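Local atomic coordinates of NikO protein (Streptomyces tendae, PDB entry 4FQD), a protein that probably transfers the enolpyruvyl group of phosphoenolpyruvate to a sugar-nucleotide acceptor, and is an enolpyruvyl transferase essential in nikkomycin biosynthesis. Residues Gly203-Leu217 against Glu241-Leu253. The protein carries 4 engineered substitutions. Residues are numbered along the deposited sequence; the frame is centred on the assembly and turned at random.
Sequences GAVTHGTTTLQHPYL and ETWVIHGRGPESL
Pro215 presses CG, with CB beside it, over one face of the Trp243 indole, CG lying 3.6 Å from the centroid of the six-membered ring in a CH-pi contact only 17° off the normal. Proline suits the place because its compact, rigid ring holds this CH2 edge against the indole, and Phe237 also stacks with Trp243. Were Trp243 an alanine, the face that receives Pro215 CG would be lost, and Phe237 would probably be left without its ring partner. The His246 ring has Val244 CG1 over one face, while at its edge ND1 makes a weak 3.3 Å bond to Thr209 OG1; NE2 is taken by Glu236. In His207, Gly249 N sits at the ring edge and NE2 donates a bent hydrogen bond to the syn side of Glu251 OE2, which is tilted out of the ring plane. These groups flank the antiparallel pairing of strands 209-213 and 242-248, the central strands of a four-stranded mixed sheet in the inverse alpha/beta barrel of the EPSP synthase family. Thr210 and Ile245 exchange pairs of backbone hydrogen bonds, as do Leu212 and Trp243. Ile245 sets CG1 beside its backbone N (chi1 -53°), and the turn about the CB-CG1 bond brings CD1 to 3.7 Å from Leu212 CG; both side chains pack on Leu200 of helix 192-204. Glycine fits at Gly247, since a CB would clash with Gly203 O and Thr206 O. Beyond it, one water links Ala204 O, Arg248 N and Ser252 OG.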
loop_
_atom_site.group_PDB
_atom_site.type_symbol
_atom_site.label_atom_id
_atom_site.label_comp_id
_atom_site.label_asym_id
_atom_site.label_seq_id
_atom_site.Cartn_x
_atom_site.Cartn_y
_atom_site.Cartn_z
ATOM N N GLY A 203 -14.229 -27.433 13.611
ATOM C CA GLY A 203 -14.250 -27.292 15.056
ATOM C C GLY A 203 -15.610 -27.589 15.657
ATOM O O GLY A 203 -15.704 -28.086 16.779
ATOM N N ALA A 204 -16.664 -27.291 14.906
ATOM C CA ALA A 204 -18.028 -27.481 15.389
ATOM C C ALA A 204 -18.482 -28.936 15.286
ATOM O O ALA A 204 -19.314 -29.391 16.072
ATOM C CB ALA A 204 -18.989 -26.568 14.642
ATOM N N VAL A 205 -17.936 -29.660 14.314
ATOM C CA VAL A 205 -18.307 -31.056 14.104
ATOM C C VAL A 205 -17.311 -32.006 14.760
ATOM O O VAL A 205 -17.292 -33.202 14.466
ATOM C CB VAL A 205 -18.418 -31.394 12.604
ATOM C CG1 VAL A 205 -19.549 -30.604 11.964
ATOM C CG2 VAL A 205 -17.099 -31.121 11.897
ATOM N N THR A 206 -16.488 -31.465 15.652
ATOM C CA THR A 206 -15.476 -32.251 16.345
ATOM C C THR A 206 -15.708 -32.232 17.853
ATOM O O THR A 206 -16.044 -31.195 18.422
ATOM C CB THR A 206 -14.061 -31.715 16.045
ATOM O OG1 THR A 206 -13.804 -31.806 14.637
ATOM C CG2 THR A 206 -13.001 -32.505 16.799
ATOM N N HIS A 207 -15.539 -33.383 18.495
ATOM C CA HIS A 207 -15.610 -33.464 19.948
ATOM C C HIS A 207 -14.322 -32.943 20.572
ATOM O O HIS A 207 -13.263 -33.551 20.422
ATOM C CB HIS A 207 -15.848 -34.909 20.391
ATOM C CG HIS A 207 -17.155 -35.471 19.933
ATOM N ND1 HIS A 207 -17.455 -36.817 20.001
ATOM C CD2 HIS A 207 -18.248 -34.875 19.401
ATOM C CE1 HIS A 207 -18.667 -37.022 19.535
ATOM N NE2 HIS A 207 -19.175 -35.856 19.160
ATOM N N GLY A 208 -14.411 -31.817 21.269
ATOM C CA GLY A 208 -13.248 -31.245 21.922
ATOM C C GLY A 208 -13.128 -29.748 21.718
ATOM O O GLY A 208 -13.895 -29.148 20.965
ATOM N N THR A 209 -12.154 -29.144 22.392
ATOM C CA THR A 209 -11.953 -27.703 22.322
ATOM C C THR A 209 -10.962 -27.316 21.229
ATOM O O THR A 209 -9.788 -27.682 21.282
ATOM C CB THR A 209 -11.465 -27.139 23.669
ATOM O OG1 THR A 209 -12.486 -27.313 24.659
ATOM C CG2 THR A 209 -11.141 -25.661 23.540
ATOM N N THR A 210 -11.446 -26.573 20.241
ATOM C CA THR A 210 -10.602 -26.080 19.163
ATOM C C THR A 210 -10.382 -24.579 19.325
ATOM O O THR A 210 -11.331 -23.822 19.525
ATOM C CB THR A 210 -11.225 -26.370 17.781
ATOM O OG1 THR A 210 -11.293 -27.787 17.574
ATOM C CG2 THR A 210 -10.398 -25.744 16.672
ATOM N N THR A 211 -9.125 -24.156 19.247
ATOM C CA THR A 211 -8.783 -22.750 19.421
ATOM C C THR A 211 -8.130 -22.175 18.169
ATOM O O THR A 211 -7.079 -22.644 17.735
ATOM C CB THR A 211 -7.844 -22.546 20.623
ATOM O OG1 THR A 211 -8.435 -23.124 21.795
ATOM C CG2 THR A 211 -7.597 -21.064 20.862
ATOM N N LEU A 212 -8.759 -21.154 17.596
ATOM C CA LEU A 212 -8.252 -20.530 16.380
ATOM C C LEU A 212 -7.634 -19.169 16.678
ATOM O O LEU A 212 -8.174 -18.386 17.459
ATOM C CB LEU A 212 -9.367 -20.390 15.342
ATOM C CG LEU A 212 -10.164 -21.662 15.053
ATOM C CD1 LEU A 212 -11.143 -21.440 13.909
ATOM C CD2 LEU A 212 -9.236 -22.831 14.757
ATOM N N GLN A 213 -6.499 -18.891 16.046
ATOM C CA GLN A 213 -5.765 -17.660 16.310
ATOM C C GLN A 213 -5.689 -16.762 15.081
ATOM O O GLN A 213 -5.447 -17.239 13.975
ATOM C CB GLN A 213 -4.355 -17.989 16.791
ATOM C CG GLN A 213 -3.849 -17.031 17.828
ATOM C CD GLN A 213 -4.615 -17.145 19.129
ATOM O OE1 GLN A 213 -4.872 -16.146 19.797
ATOM N NE2 GLN A 213 -4.969 -18.371 19.504
ATOM N N HIS A 214 -5.880 -15.462 15.294
ATOM C CA HIS A 214 -5.870 -14.468 14.218
ATOM C C HIS A 214 -6.812 -14.829 13.070
ATOM O O HIS A 214 -6.363 -15.072 11.950
ATOM C CB HIS A 214 -4.452 -14.268 13.677
ATOM C CG HIS A 214 -3.438 -13.947 14.731
ATOM N ND1 HIS A 214 -2.510 -14.862 15.173
ATOM C CD2 HIS A 214 -3.210 -12.809 15.430
ATOM C CE1 HIS A 214 -1.750 -14.305 16.098
ATOM N NE2 HIS A 214 -2.155 -13.060 16.276
ATOM N N PRO A 215 -8.126 -14.857 13.340
ATOM C CA PRO A 215 -9.086 -15.304 12.327
ATOM C C PRO A 215 -9.449 -14.218 11.317
ATOM O O PRO A 215 -9.217 -13.032 11.558
ATOM C CB PRO A 215 -10.313 -15.660 13.164
ATOM C CG PRO A 215 -10.253 -14.704 14.306
ATOM C CD PRO A 215 -8.790 -14.486 14.602
ATOM N N TYR A 216 -10.009 -14.641 10.188
ATOM C CA TYR A 216 -10.563 -13.731 9.195
ATOM C C TYR A 216 -11.760 -13.035 9.836
ATOM O O TYR A 216 -12.502 -13.657 10.596
ATOM C CB TYR A 216 -10.988 -14.528 7.963
ATOM C CG TYR A 216 -11.329 -13.700 6.746
ATOM C CD1 TYR A 216 -10.340 -13.037 6.031
ATOM C CD2 TYR A 216 -12.638 -13.609 6.292
ATOM C CE1 TYR A 216 -10.650 -12.290 4.908
ATOM C CE2 TYR A 216 -12.956 -12.870 5.172
ATOM C CZ TYR A 216 -11.960 -12.212 4.485
ATOM O OH TYR A 216 -12.280 -11.473 3.370
ATOM N N LEU A 217 -11.951 -11.752 9.538
ATOM C CA LEU A 217 -12.883 -10.934 10.316
ATOM C C LEU A 217 -14.081 -10.360 9.556
ATOM O O LEU A 217 -14.943 -9.719 10.156
ATOM C CB LEU A 217 -12.126 -9.800 11.009
ATOM C CG LEU A 217 -11.059 -10.242 12.012
ATOM C CD1 LEU A 217 -10.245 -9.050 12.488
ATOM C CD2 LEU A 217 -11.700 -10.969 13.187
ATOM N N GLU A 241 -8.004 -11.733 19.228
ATOM C CA GLU A 241 -7.467 -12.589 18.179
ATOM C C GLU A 241 -7.592 -14.068 18.527
ATOM O O GLU A 241 -6.916 -14.910 17.937
ATOM C CB GLU A 241 -5.996 -12.245 17.914
ATOM C CG GLU A 241 -5.747 -10.794 17.523
ATOM C CD GLU A 241 -6.279 -10.455 16.143
ATOM O OE1 GLU A 241 -6.653 -11.387 15.400
ATOM O OE2 GLU A 241 -6.322 -9.255 15.798
ATOM N N THR A 242 -8.459 -14.385 19.484
ATOM C CA THR A 242 -8.611 -15.764 19.936
ATOM C C THR A 242 -10.061 -16.234 19.910
ATOM O O THR A 242 -10.906 -15.716 20.639
ATOM C CB THR A 242 -8.052 -15.960 21.357
ATOM O OG1 THR A 242 -6.663 -15.610 21.380
ATOM C CG2 THR A 242 -8.215 -17.408 21.798
ATOM N N TRP A 243 -10.337 -17.224 19.067
ATOM C CA TRP A 243 -11.661 -17.828 18.996
ATOM C C TRP A 243 -11.611 -19.268 19.485
ATOM O O TRP A 243 -10.789 -20.062 19.024
ATOM C CB TRP A 243 -12.208 -17.775 17.568
ATOM C CG TRP A 243 -12.567 -16.395 17.112
ATOM C CD1 TRP A 243 -12.397 -15.232 17.806
ATOM C CD2 TRP A 243 -13.162 -16.032 15.865
ATOM N NE1 TRP A 243 -12.847 -14.168 17.066
ATOM C CE2 TRP A 243 -13.325 -14.634 15.861
ATOM C CE3 TRP A 243 -13.576 -16.754 14.737
ATOM C CZ2 TRP A 243 -13.877 -13.940 14.791
ATOM C CZ3 TRP A 243 -14.125 -16.066 13.671
ATOM C CH2 TRP A 243 -14.271 -14.674 13.705
ATOM N N VAL A 244 -12.492 -19.600 20.422
ATOM C CA VAL A 244 -12.523 -20.934 21.007
ATOM C C VAL A 244 -13.834 -21.646 20.691
ATOM O O VAL A 244 -14.913 -21.155 21.024
ATOM C CB VAL A 244 -12.331 -20.879 22.537
ATOM C CG1 VAL A 244 -12.460 -22.268 23.139
ATOM C CG2 VAL A 244 -10.985 -20.263 22.883
ATOM N N ILE A 245 -13.734 -22.802 20.045
ATOM C CA ILE A 245 -14.911 -23.597 19.720
ATOM C C ILE A 245 -14.988 -24.845 20.590
ATOM O O ILE A 245 -14.237 -25.800 20.389
ATOM C CB ILE A 245 -14.923 -24.036 18.241
ATOM C CG1 ILE A 245 -14.736 -22.834 17.313
ATOM C CG2 ILE A 245 -16.213 -24.782 17.919
ATOM C CD1 ILE A 245 -13.334 -22.707 16.759
ATOM N N HIS A 246 -15.894 -24.832 21.560
ATOM C CA HIS A 246 -16.128 -26.007 22.385
ATOM C C HIS A 246 -17.029 -26.972 21.627
ATOM O O HIS A 246 -18.238 -27.024 21.853
ATOM C CB HIS A 246 -16.753 -25.611 23.721
ATOM C CG HIS A 246 -15.949 -24.608 24.486
ATOM N ND1 HIS A 246 -14.771 -24.930 25.125
ATOM C CD2 HIS A 246 -16.150 -23.288 24.710
ATOM C CE1 HIS A 246 -14.283 -23.853 25.712
ATOM N NE2 HIS A 246 -15.099 -22.843 25.477
ATOM N N GLY A 247 -16.426 -27.731 20.718
ATOM C CA GLY A 247 -17.169 -28.612 19.837
ATOM C C GLY A 247 -17.787 -29.809 20.533
ATOM O O GLY A 247 -17.141 -30.481 21.336
ATOM N N ARG A 248 -19.048 -30.074 20.211
ATOM C CA ARG A 248 -19.769 -31.208 20.774
ATOM C C ARG A 248 -20.310 -32.110 19.669
ATOM O O ARG A 248 -21.282 -32.838 19.866
ATOM C CB ARG A 248 -20.903 -30.724 21.676
ATOM C CG ARG A 248 -20.553 -30.704 23.152
ATOM C CD ARG A 248 -21.302 -29.610 23.899
ATOM N NE ARG A 248 -22.698 -29.500 23.485
ATOM C CZ ARG A 248 -23.205 -28.457 22.836
ATOM N NH1 ARG A 248 -22.433 -27.424 22.525
ATOM N NH2 ARG A 248 -24.488 -28.445 22.500
ATOM N N GLY A 249 -19.672 -32.050 18.504
ATOM C CA GLY A 249 -20.052 -32.883 17.379
ATOM C C GLY A 249 -21.268 -32.370 16.635
ATOM O O GLY A 249 -21.894 -31.398 17.057
ATOM N N PRO A 250 -21.606 -33.025 15.515
ATOM C CA PRO A 250 -22.760 -32.661 14.685
ATOM C C PRO A 250 -24.081 -32.865 15.421
ATOM O O PRO A 250 -25.088 -32.264 15.048
ATOM C CB PRO A 250 -22.667 -33.640 13.506
ATOM C CG PRO A 250 -21.254 -34.117 13.506
ATOM C CD PRO A 250 -20.844 -34.144 14.939
ATOM N N GLU A 251 -24.070 -33.703 16.453
ATOM C CA GLU A 251 -25.281 -33.996 17.213
ATOM C C GLU A 251 -25.717 -32.818 18.082
ATOM O O GLU A 251 -26.833 -32.802 18.601
ATOM C CB GLU A 251 -25.098 -35.252 18.075
ATOM C CG GLU A 251 -23.984 -35.161 19.113
ATOM C CD GLU A 251 -22.632 -35.586 18.569
ATOM O OE1 GLU A 251 -22.498 -35.728 17.336
ATOM O OE2 GLU A 251 -21.704 -35.790 19.381
ATOM N N SER A 252 -24.834 -31.838 18.238
ATOM C CA SER A 252 -25.136 -30.655 19.037
ATOM C C SER A 252 -25.764 -29.553 18.191
ATOM O O SER A 252 -26.240 -28.547 18.717
ATOM C CB SER A 252 -23.870 -30.132 19.715
ATOM O OG SER A 252 -22.896 -29.757 18.758
ATOM N N LEU A 253 -25.759 -29.749 16.875
ATOM C CA LEU A 253 -26.303 -28.763 15.950
ATOM C C LEU A 253 -27.689 -29.185 15.471
ATOM O O LEU A 253 -27.843 -29.715 14.371
ATOM C CB LEU A 253 -25.360 -28.591 14.758
ATOM C CG LEU A 253 -23.893 -28.363 15.131
ATOM C CD1 LEU A 253 -23.010 -28.353 13.894
ATOM C CD2 LEU A 253 -23.732 -27.072 15.918
HETATM O O HOH W 1 -20.385 -28.219 18.310
#